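Computational designed protein based on evolution (Synthetic construct, PDB 6JCC) is of unknown function but is a computationally designed all-helical protein, related in sequence to caspase recruitment domains of the death clan. Local coordinates at residues Phe11-Leu16 against Lys89-Pro95; Ala17-Ala21 against Pro52-Ala56; Asn22-Ile28 against Ala77-Tyr83. One frame throughout, in Å; residues are numbered along the deposited sequence.

Interaction 1: residues Phe11-Leu16 against Lys89-Pro95; sequences FLLEIL and KLKKYLP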
loop_
_atom_site.group_PDB
_atom_site.type_symbol
_atom_site.label_atom_id
_atom_site.label_comp_id
_atom_site.label_asym_id
_atom_site.label_seq_id
_atom_site.Cartn_x
_atom_site.Cartn_y
_atom_site.Cartn_z
ATOM N N PHE A 11 -7.723 9.876 1.600
ATOM C CA PHE A 11 -8.199 8.765 0.775
ATOM C C PHE A 11 -7.199 7.638 0.650
ATOM O O PHE A 11 -7.573 6.476 0.739
ATOM C CB PHE A 11 -8.581 9.238 -0.619
ATOM C CG PHE A 11 -10.006 9.636 -0.732
ATOM C CD1 PHE A 11 -10.998 8.688 -0.580
ATOM C CD2 PHE A 11 -10.362 10.948 -0.973
ATOM C CE1 PHE A 11 -12.328 9.039 -0.674
ATOM C CE2 PHE A 11 -11.692 11.312 -1.073
ATOM C CZ PHE A 11 -12.676 10.356 -0.919
ATOM N N LEU A 12 -5.935 7.983 0.426
ATOM C CA LEU A 12 -4.879 6.979 0.329
ATOM C C LEU A 12 -4.782 6.179 1.625
ATOM O O LEU A 12 -4.701 4.954 1.595
ATOM C CB LEU A 12 -3.532 7.624 -0.010
ATOM C CG LEU A 12 -2.322 6.689 -0.138
ATOM C CD1 LEU A 12 -2.565 5.555 -1.125
ATOM C CD2 LEU A 12 -1.093 7.488 -0.541
ATOM N N LEU A 13 -4.826 6.873 2.757
ATOM C CA LEU A 13 -4.842 6.209 4.060
ATOM C C LEU A 13 -6.064 5.307 4.244
ATOM O O LEU A 13 -5.935 4.198 4.749
ATOM C CB LEU A 13 -4.773 7.236 5.192
ATOM C CG LEU A 13 -3.418 7.911 5.387
ATOM C CD1 LEU A 13 -3.567 9.086 6.335
ATOM C CD2 LEU A 13 -2.380 6.932 5.912
ATOM N N GLU A 14 -7.233 5.780 3.822
ATOM C CA GLU A 14 -8.470 5.000 3.903
ATOM C C GLU A 14 -8.410 3.738 3.044
ATOM O O GLU A 14 -8.855 2.679 3.470
ATOM C CB GLU A 14 -9.668 5.856 3.480
ATOM N N ILE A 15 -7.857 3.862 1.841
ATOM C CA ILE A 15 -7.729 2.728 0.921
ATOM C C ILE A 15 -6.744 1.696 1.453
ATOM O O ILE A 15 -7.016 0.504 1.392
ATOM C CB ILE A 15 -7.329 3.187 -0.495
ATOM C CG1 ILE A 15 -8.468 4.008 -1.092
ATOM C CG2 ILE A 15 -7.050 2.000 -1.411
ATOM C CD1 ILE A 15 -8.008 5.052 -2.066
ATOM N N LEU A 16 -5.609 2.154 1.972
ATOM C CA LEU A 16 -4.634 1.250 2.585
ATOM C C LEU A 16 -5.239 0.503 3.774
ATOM O O LEU A 16 -5.055 -0.702 3.901
ATOM C CB LEU A 16 -3.371 2.004 3.013
ATOM C CG LEU A 16 -2.487 2.549 1.885
ATOM C CD1 LEU A 16 -1.431 3.488 2.445
ATOM C CD2 LEU A 16 -1.834 1.437 1.078
ATOM N N LYS A 89 -9.014 2.302 -7.000
ATOM C CA LYS A 89 -8.955 3.395 -6.022
ATOM C C LYS A 89 -7.519 3.714 -5.621
ATOM O O LYS A 89 -7.147 4.883 -5.521
ATOM C CB LYS A 89 -9.778 3.068 -4.773
ATOM C CG LYS A 89 -11.278 3.143 -4.990
ATOM C CD LYS A 89 -12.037 2.572 -3.804
ATOM C CE LYS A 89 -13.542 2.749 -3.950
ATOM N NZ LYS A 89 -14.099 2.079 -5.159
ATOM N N LEU A 90 -6.715 2.679 -5.397
ATOM C CA LEU A 90 -5.318 2.880 -5.024
ATOM C C LEU A 90 -4.524 3.566 -6.133
ATOM O O LEU A 90 -3.789 4.515 -5.867
ATOM C CB LEU A 90 -4.651 1.560 -4.648
ATOM C CG LEU A 90 -3.227 1.678 -4.103
ATOM C CD1 LEU A 90 -3.142 2.532 -2.846
ATOM C CD2 LEU A 90 -2.723 0.290 -3.814
ATOM N N LYS A 91 -4.682 3.092 -7.369
ATOM C CA LYS A 91 -4.033 3.711 -8.534
ATOM C C LYS A 91 -4.392 5.197 -8.684
ATOM O O LYS A 91 -3.539 6.010 -9.042
ATOM C CB LYS A 91 -4.386 2.947 -9.817
ATOM N N LYS A 92 -5.651 5.533 -8.396
ATOM C CA LYS A 92 -6.148 6.913 -8.468
ATOM C C LYS A 92 -5.443 7.841 -7.478
ATOM O O LYS A 92 -5.020 8.938 -7.853
ATOM C CB LYS A 92 -7.662 6.940 -8.209
ATOM C CG LYS A 92 -8.339 8.295 -8.382
ATOM C CD LYS A 92 -9.776 8.238 -7.891
ATOM C CE LYS A 92 -10.568 9.468 -8.299
ATOM N NZ LYS A 92 -11.933 9.464 -7.701
ATOM N N TYR A 93 -5.324 7.403 -6.226
ATOM C CA TYR A 93 -4.802 8.253 -5.146
ATOM C C TYR A 93 -3.302 8.111 -4.860
ATOM O O TYR A 93 -2.757 8.900 -4.082
ATOM C CB TYR A 93 -5.620 8.039 -3.871
ATOM C CG TYR A 93 -7.042 8.540 -4.014
ATOM C CD1 TYR A 93 -7.322 9.906 -4.045
ATOM C CD2 TYR A 93 -8.107 7.652 -4.137
ATOM C CE1 TYR A 93 -8.623 10.370 -4.186
ATOM C CE2 TYR A 93 -9.411 8.101 -4.269
ATOM C CZ TYR A 93 -9.666 9.461 -4.298
ATOM O OH TYR A 93 -10.958 9.909 -4.435
ATOM N N LEU A 94 -2.631 7.148 -5.493
ATOM C CA LEU A 94 -1.173 7.060 -5.402
ATOM C C LEU A 94 -0.575 8.257 -6.122
ATOM O O LEU A 94 -0.893 8.477 -7.285
ATOM C CB LEU A 94 -0.621 5.789 -6.059
ATOM C CG LEU A 94 -0.535 4.520 -5.221
ATOM C CD1 LEU A 94 -0.090 3.361 -6.092
ATOM C CD2 LEU A 94 0.415 4.681 -4.053
ATOM N N PRO A 95 0.310 9.020 -5.455
ATOM C CA PRO A 95 0.947 10.163 -6.105
ATOM C C PRO A 95 2.244 9.747 -6.809
ATOM O O PRO A 95 3.287 10.385 -6.642
ATOM C CB PRO A 95 1.227 11.079 -4.925
ATOM C CG PRO A 95 1.632 10.117 -3.860
ATOM C CD PRO A 95 0.756 8.904 -4.053
#

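Interaction 2: residues Ala17-Ala21 against Pro52-Ala56; sequences AEIIA and PEEQA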
loop_
_atom_site.group_PDB
_atom_site.type_symbol
_atom_site.label_atom_id
_atom_site.label_comp_id
_atom_site.label_asym_id
_atom_site.label_seq_id
_atom_site.Cartn_x
_atom_site.Cartn_y
_atom_site.Cartn_z
ATOM N N ALA A 17 -5.987 1.213 4.618
ATOM C CA ALA A 17 -6.693 0.585 5.744
ATOM C C ALA A 17 -7.730 -0.445 5.284
ATOM O O ALA A 17 -7.851 -1.513 5.881
ATOM C CB ALA A 17 -7.352 1.642 6.620
ATOM N N GLU A 18 -8.464 -0.122 4.224
ATOM C CA GLU A 18 -9.461 -1.033 3.661
ATOM C C GLU A 18 -8.820 -2.290 3.071
ATOM O O GLU A 18 -9.337 -3.391 3.256
ATOM C CB GLU A 18 -10.321 -0.313 2.617
ATOM C CG GLU A 18 -11.454 -1.155 2.048
ATOM C CD GLU A 18 -12.417 -0.361 1.180
ATOM O OE1 GLU A 18 -12.166 0.835 0.921
ATOM O OE2 GLU A 18 -13.425 -0.948 0.741
ATOM N N ILE A 19 -7.704 -2.123 2.364
ATOM C CA ILE A 19 -6.930 -3.266 1.857
ATOM C C ILE A 19 -6.519 -4.164 3.023
ATOM O O ILE A 19 -6.760 -5.371 2.994
ATOM C CB ILE A 19 -5.679 -2.813 1.058
ATOM C CG1 ILE A 19 -6.097 -2.186 -0.275
ATOM C CG2 ILE A 19 -4.739 -3.986 0.777
ATOM C CD1 ILE A 19 -5.041 -1.290 -0.888
ATOM N N ILE A 20 -5.917 -3.553 4.043
ATOM C CA ILE A 20 -5.448 -4.261 5.245
ATOM C C ILE A 20 -6.580 -5.026 5.947
ATOM O O ILE A 20 -6.371 -6.143 6.417
ATOM C CB ILE A 20 -4.751 -3.279 6.221
ATOM C CG1 ILE A 20 -3.406 -2.825 5.634
ATOM C CG2 ILE A 20 -4.516 -3.905 7.595
ATOM C CD1 ILE A 20 -2.879 -1.533 6.219
ATOM N N ALA A 21 -7.769 -4.429 6.006
ATOM C CA ALA A 21 -8.938 -5.084 6.607
ATOM C C ALA A 21 -9.336 -6.385 5.900
ATOM O O ALA A 21 -9.843 -7.307 6.539
ATOM C CB ALA A 21 -10.122 -4.128 6.637
ATOM N N PRO A 52 -6.336 -1.424 11.330
ATOM C CA PRO A 52 -5.902 -1.119 9.960
ATOM C C PRO A 52 -5.512 0.349 9.707
ATOM O O PRO A 52 -4.635 0.611 8.885
ATOM C CB PRO A 52 -7.114 -1.512 9.112
ATOM C CG PRO A 52 -7.825 -2.538 9.921
ATOM C CD PRO A 52 -7.632 -2.128 11.350
ATOM N N GLU A 53 -6.137 1.282 10.423
ATOM C CA GLU A 53 -5.827 2.707 10.286
ATOM C C GLU A 53 -4.425 3.062 10.762
ATOM O O GLU A 53 -3.730 3.845 10.124
ATOM C CB GLU A 53 -6.846 3.564 11.035
ATOM C CG GLU A 53 -8.220 3.589 10.384
ATOM C CD GLU A 53 -9.128 2.431 10.777
ATOM O OE1 GLU A 53 -10.254 2.377 10.237
ATOM O OE2 GLU A 53 -8.740 1.574 11.603
ATOM N N GLU A 54 -4.005 2.464 11.870
ATOM C CA GLU A 54 -2.693 2.757 12.444
ATOM C C GLU A 54 -1.623 2.104 11.579
ATOM O O GLU A 54 -0.550 2.660 11.381
ATOM C CB GLU A 54 -2.558 2.252 13.882
ATOM C CG GLU A 54 -3.785 2.394 14.770
ATOM C CD GLU A 54 -3.700 1.530 16.011
ATOM O OE1 GLU A 54 -4.399 0.510 16.070
ATOM O OE2 GLU A 54 -2.914 1.861 16.914
ATOM N N GLN A 55 -1.935 0.914 11.076
ATOM C CA GLN A 55 -1.070 0.217 10.123
ATOM C C GLN A 55 -0.864 1.042 8.855
ATOM O O GLN A 55 0.257 1.149 8.360
ATOM C CB GLN A 55 -1.662 -1.139 9.736
ATOM C CG GLN A 55 -1.732 -2.158 10.856
ATOM C CD GLN A 55 -2.331 -3.468 10.396
ATOM O OE1 GLN A 55 -1.877 -4.044 9.410
ATOM N NE2 GLN A 55 -3.359 -3.944 11.094
ATOM N N ALA A 56 -1.954 1.613 8.339
ATOM C CA ALA A 56 -1.906 2.457 7.139
ATOM C C ALA A 56 -0.988 3.666 7.304
ATOM O O ALA A 56 -0.268 4.028 6.376
ATOM C CB ALA A 56 -3.304 2.912 6.746
#

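Interaction 3: residues Asn22-Ile28 against Ala77-Tyr83; sequences NLDPTKI and ALRAHGY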
loop_
_atom_site.group_PDB
_atom_site.type_symbol
_atom_site.label_atom_id
_atom_site.label_comp_id
_atom_site.label_asym_id
_atom_site.label_seq_id
_atom_site.Cartn_x
_atom_site.Cartn_y
_atom_site.Cartn_z
ATOM N N ASN A 22 -9.094 -6.443 4.593
ATOM C CA ASN A 22 -9.471 -7.587 3.767
ATOM C C ASN A 22 -8.368 -8.593 3.474
ATOM O O ASN A 22 -8.650 -9.767 3.277
ATOM C CB ASN A 22 -10.001 -7.087 2.424
ATOM C CG ASN A 22 -11.336 -6.378 2.549
ATOM O OD1 ASN A 22 -12.338 -6.990 2.902
ATOM N ND2 ASN A 22 -11.358 -5.090 2.250
ATOM N N LEU A 23 -7.125 -8.130 3.438
ATOM C CA LEU A 23 -6.019 -8.888 2.860
ATOM C C LEU A 23 -4.717 -8.521 3.559
ATOM O O LEU A 23 -4.456 -7.343 3.809
ATOM C CB LEU A 23 -5.923 -8.548 1.366
ATOM C CG LEU A 23 -4.823 -9.151 0.489
ATOM C CD1 LEU A 23 -4.983 -10.656 0.360
ATOM C CD2 LEU A 23 -4.846 -8.502 -0.887
ATOM N N ASP A 24 -3.899 -9.523 3.868
ATOM C CA ASP A 24 -2.561 -9.288 4.412
ATOM C C ASP A 24 -1.755 -8.544 3.343
ATOM O O ASP A 24 -1.512 -9.097 2.278
ATOM C CB ASP A 24 -1.898 -10.633 4.737
ATOM C CG ASP A 24 -0.457 -10.507 5.240
ATOM O OD1 ASP A 24 0.088 -9.394 5.369
ATOM O OD2 ASP A 24 0.137 -11.566 5.502
ATOM N N PRO A 25 -1.339 -7.294 3.621
ATOM C CA PRO A 25 -0.629 -6.542 2.572
ATOM C C PRO A 25 0.706 -7.158 2.130
ATOM O O PRO A 25 1.185 -6.839 1.045
ATOM C CB PRO A 25 -0.416 -5.161 3.201
ATOM C CG PRO A 25 -0.462 -5.401 4.662
ATOM C CD PRO A 25 -1.440 -6.515 4.870
ATOM N N THR A 26 1.287 -8.034 2.951
ATOM C CA THR A 26 2.423 -8.867 2.542
ATOM C C THR A 26 2.200 -9.483 1.158
ATOM O O THR A 26 3.118 -9.527 0.342
ATOM C CB THR A 26 2.681 -9.999 3.560
ATOM O OG1 THR A 26 2.759 -9.444 4.879
ATOM C CG2 THR A 26 3.983 -10.741 3.251
ATOM N N LYS A 27 0.972 -9.918 0.894
ATOM C CA LYS A 27 0.622 -10.560 -0.374
ATOM C C LYS A 27 0.694 -9.652 -1.592
ATOM O O LYS A 27 1.031 -10.112 -2.674
ATOM C CB LYS A 27 -0.767 -11.183 -0.281
ATOM C CG LYS A 27 -0.789 -12.372 0.652
ATOM C CD LYS A 27 -2.152 -13.016 0.704
ATOM C CE LYS A 27 -2.130 -14.251 1.584
ATOM N NZ LYS A 27 -1.518 -15.415 0.892
ATOM N N ILE A 28 0.370 -8.377 -1.412
ATOM C CA ILE A 28 0.449 -7.406 -2.515
ATOM C C ILE A 28 1.796 -6.682 -2.582
ATOM O O ILE A 28 2.085 -6.020 -3.571
ATOM C CB ILE A 28 -0.728 -6.399 -2.509
ATOM C CG1 ILE A 28 -0.687 -5.461 -1.293
ATOM C CG2 ILE A 28 -2.053 -7.151 -2.574
ATOM C CD1 ILE A 28 -1.624 -4.278 -1.411
ATOM N N ALA A 77 -1.177 -6.977 -8.203
ATOM C CA ALA A 77 -1.348 -7.973 -7.145
ATOM C C ALA A 77 -2.721 -7.887 -6.477
ATOM O O ALA A 77 -3.326 -8.920 -6.186
ATOM C CB ALA A 77 -0.247 -7.838 -6.110
ATOM N N LEU A 78 -3.203 -6.667 -6.234
ATOM C CA LEU A 78 -4.571 -6.471 -5.728
ATOM C C LEU A 78 -5.601 -7.099 -6.661
ATOM O O LEU A 78 -6.512 -7.792 -6.206
ATOM C CB LEU A 78 -4.895 -4.985 -5.535
ATOM C CG LEU A 78 -4.409 -4.379 -4.222
ATOM C CD1 LEU A 78 -4.384 -2.862 -4.323
ATOM C CD2 LEU A 78 -5.281 -4.824 -3.054
ATOM N N ARG A 79 -5.442 -6.861 -7.962
ATOM C CA ARG A 79 -6.335 -7.445 -8.969
ATOM C C ARG A 79 -6.233 -8.964 -8.986
ATOM O O ARG A 79 -7.249 -9.653 -9.024
ATOM C CB ARG A 79 -6.025 -6.899 -10.361
ATOM C CG ARG A 79 -6.307 -5.417 -10.509
ATOM C CD ARG A 79 -6.133 -4.965 -11.947
ATOM N NE ARG A 79 -5.930 -3.520 -12.030
ATOM C CZ ARG A 79 -6.875 -2.595 -11.856
ATOM N NH1 ARG A 79 -8.138 -2.931 -11.580
ATOM N NH2 ARG A 79 -6.553 -1.307 -11.955
ATOM N N ALA A 80 -5.006 -9.478 -8.933
ATOM C CA ALA A 80 -4.770 -10.923 -8.924
ATOM C C ALA A 80 -5.371 -11.650 -7.711
ATOM O O ALA A 80 -5.714 -12.825 -7.815
ATOM C CB ALA A 80 -3.282 -11.212 -9.029
ATOM N N HIS A 81 -5.499 -10.952 -6.581
ATOM C CA HIS A 81 -6.125 -11.501 -5.366
ATOM C C HIS A 81 -7.643 -11.304 -5.288
ATOM O O HIS A 81 -8.276 -11.792 -4.348
ATOM C CB HIS A 81 -5.459 -10.919 -4.114
ATOM C CG HIS A 81 -4.096 -11.472 -3.854
ATOM N ND1 HIS A 81 -2.970 -11.012 -4.498
ATOM C CD2 HIS A 81 -3.679 -12.460 -3.028
ATOM C CE1 HIS A 81 -1.915 -11.682 -4.072
ATOM N NE2 HIS A 81 -2.319 -12.570 -3.183
ATOM N N GLY A 82 -8.211 -10.590 -6.260
ATOM C CA GLY A 82 -9.657 -10.420 -6.396
ATOM C C GLY A 82 -10.217 -9.079 -5.946
ATOM O O GLY A 82 -11.383 -9.012 -5.562
ATOM N N TYR A 83 -9.417 -8.012 -6.006
ATOM C CA TYR A 83 -9.835 -6.683 -5.525
ATOM C C TYR A 83 -9.653 -5.610 -6.598
ATOM O O TYR A 83 -8.749 -4.776 -6.523
ATOM C CB TYR A 83 -9.087 -6.324 -4.237
ATOM C CG TYR A 83 -9.369 -7.302 -3.126
ATOM C CD1 TYR A 83 -10.520 -7.185 -2.346
ATOM C CD2 TYR A 83 -8.512 -8.373 -2.877
ATOM C CE1 TYR A 83 -10.798 -8.095 -1.338
ATOM C CE2 TYR A 83 -8.783 -9.289 -1.871
ATOM C CZ TYR A 83 -9.926 -9.147 -1.105
ATOM O OH TYR A 83 -10.205 -10.047 -0.107
HETATM O O HOH W 1 -12.445 -9.497 1.227
#

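Interaction 1: residues Phe11-Leu16 against Lys89-Pro95
Phe-11 and Tyr-93 lie ring against ring where the short helical segments run nearly antiparallel, their N-to-C directions 154° apart. The planes are close to parallel, tilted by 11°, but slid so far that the rings barely overlap, with centroids 4.6 Å apart. The slide has a clear consequence: what sits over the middle of the Tyr-93 face is the CB methylene of Phe-11, a CH-pi contact 3.5 Å from the centroid, while the Tyr-93 hydroxyl lies over the Phe-11 ring. Tyrosine suits the place: its flat ring takes CB of Phe-11 on its face, and its hydroxyl can stand in a partly exposed setting. Further inward, Ile-15 meets the same tyrosine at about a right angle. Its CG1, opposite the carbonyl carbon (chi1 -66°), carries CD1 to within 3.3 Å of Tyr-93 CD2 and onto the aliphatic root of Lys-89, and CG2, opposite the backbone N, packs 4.1 Å from Leu-90 CB. On the buried side, Leu-12 CD1 touches Leu-90 CD1 at 3.5 Å, branched apolar ends suited to the interior. Lys-89 sends its amine away, as fits an exposed edge. Helices 6-22 and 84-93, packed side by side, are consistent with the helical bundle of the death-fold family; Ile-60 of helix 52-63 packs on Leu-12, and Leu-74 and Leu-78 of helix 68-80 on Leu-90.

Interaction 2: residues Ala17-Ala21 against Pro52-Ala56
Ala-17 sits against Pro-52 at the tight centre of this helix crossing, where the CA atoms of the two residues are 4.6 Å apart. The small methyl is what allows such an approach: Pro-52 CB comes to 3.3 Å from the carbonyl oxygen of Ala-17, and Ala-56, equally small, brings its CB to 3.8 Å from the backbone N of Ala-17. The short segments pass at 8.4 Å between axes, their directions 124° apart. One turn on, Ile-20 packs with both branches. Its CG1 stands opposite the carbonyl carbon (chi1 -70°), which leaves CG2 opposite the backbone N, near Pro-52 CB and Gln-55 OE1, while CD1 reaches Gln-55 CB at 3.7 Å. The glutamine's NE2 is hydrogen-bonded to the carbonyl oxygen of Lys-50.

Toward solvent the packing thins. Ala-21 CB is 4.3 Å from Pro-52 CG, and Glu-53 touches Ala-17 with CG, its carboxylate suited to the exposed border. Proline fits the first turn of helix 52-63, where its nitrogen, lacking a hydrogen, costs no bond to a carbonyl of an earlier turn. This is plain packing of the helical bundle: the turn lies across helix 6-22, another flank of which carries Ile-19 against Leu-86 and Leu-90 of helix 84-93.

Interaction 3: residues Asn22-Ile28 against Ala77-Tyr83
Leu-23 projects between His-81 and Tyr-83, its CD1 meeting His-81 CD2 at 4.1 Å and its CD2 the Tyr-83 ring at CE2. As the first residue beyond helix 6-22, with chi1 of 178° placing CG opposite the backbone N, it directs its fork at both rings. Lys-27 crosses His-81 at about a right angle, its CB 3.6 Å from NE2, and leads its amine away. Ile-28, buried, lays its CB 3.9 Å from Ala-77 CB and its CD1 against Leu-78; alanine leaves room for the loop to come close.

The next shell fixes these groups. His-81 ND1 donates 2.7 Å to Ala-77 O with a nearly straight N-H...O angle of 165°, the acceptor lying in the ring plane, which holds the imidazole's rotation. That oxygen also takes the backbone N of His-81, from the opposite face of the carbonyl plane. Gly-82 closes the helix in a Schellman motif, at a positive phi where a side chain would be jammed against the preceding carbonyl O, so glycine suits it; Tyr-83 follows at the N-cap of helix 84-93, its side chain facing the loop. A water joins Tyr-83 OH, at 2.7 Å, to Asn-22 OD1. A leucine in place of Tyr-83 would probably leave Asn-22 without this water link and open a gap beside Leu-23. Within the loop, Asp-24 OD1 accepts from Thr-26 N, an Asx turn, and also from Thr-26 OG1. The contact ties the loop after helix 6-22 to the end of helix 68-80, with Leu-47 of helix 40-47 packing on Pro-25 and Ala-87 of helix 84-93 against Leu-78.

How the interactions relate
Interactions 1 and 2 both use helix 6-22, one for packing against helix 84-93 and the other against helix 52-63, while interaction 3 takes up the loop that follows it. Interaction 1 is the most buried, an apolar core with an aromatic pair at its margin; interaction 2 is partly buried and depends on small residues for close backbone approach; interaction 3 is also partly buried and adds a water bridge and a histidine bond to its apolar contacts. They meet in the interior: Ile-19 packs on both Ile-28 and Leu-78, and Leu-16 packs on Ala-56, joining the three into one helical bundle core.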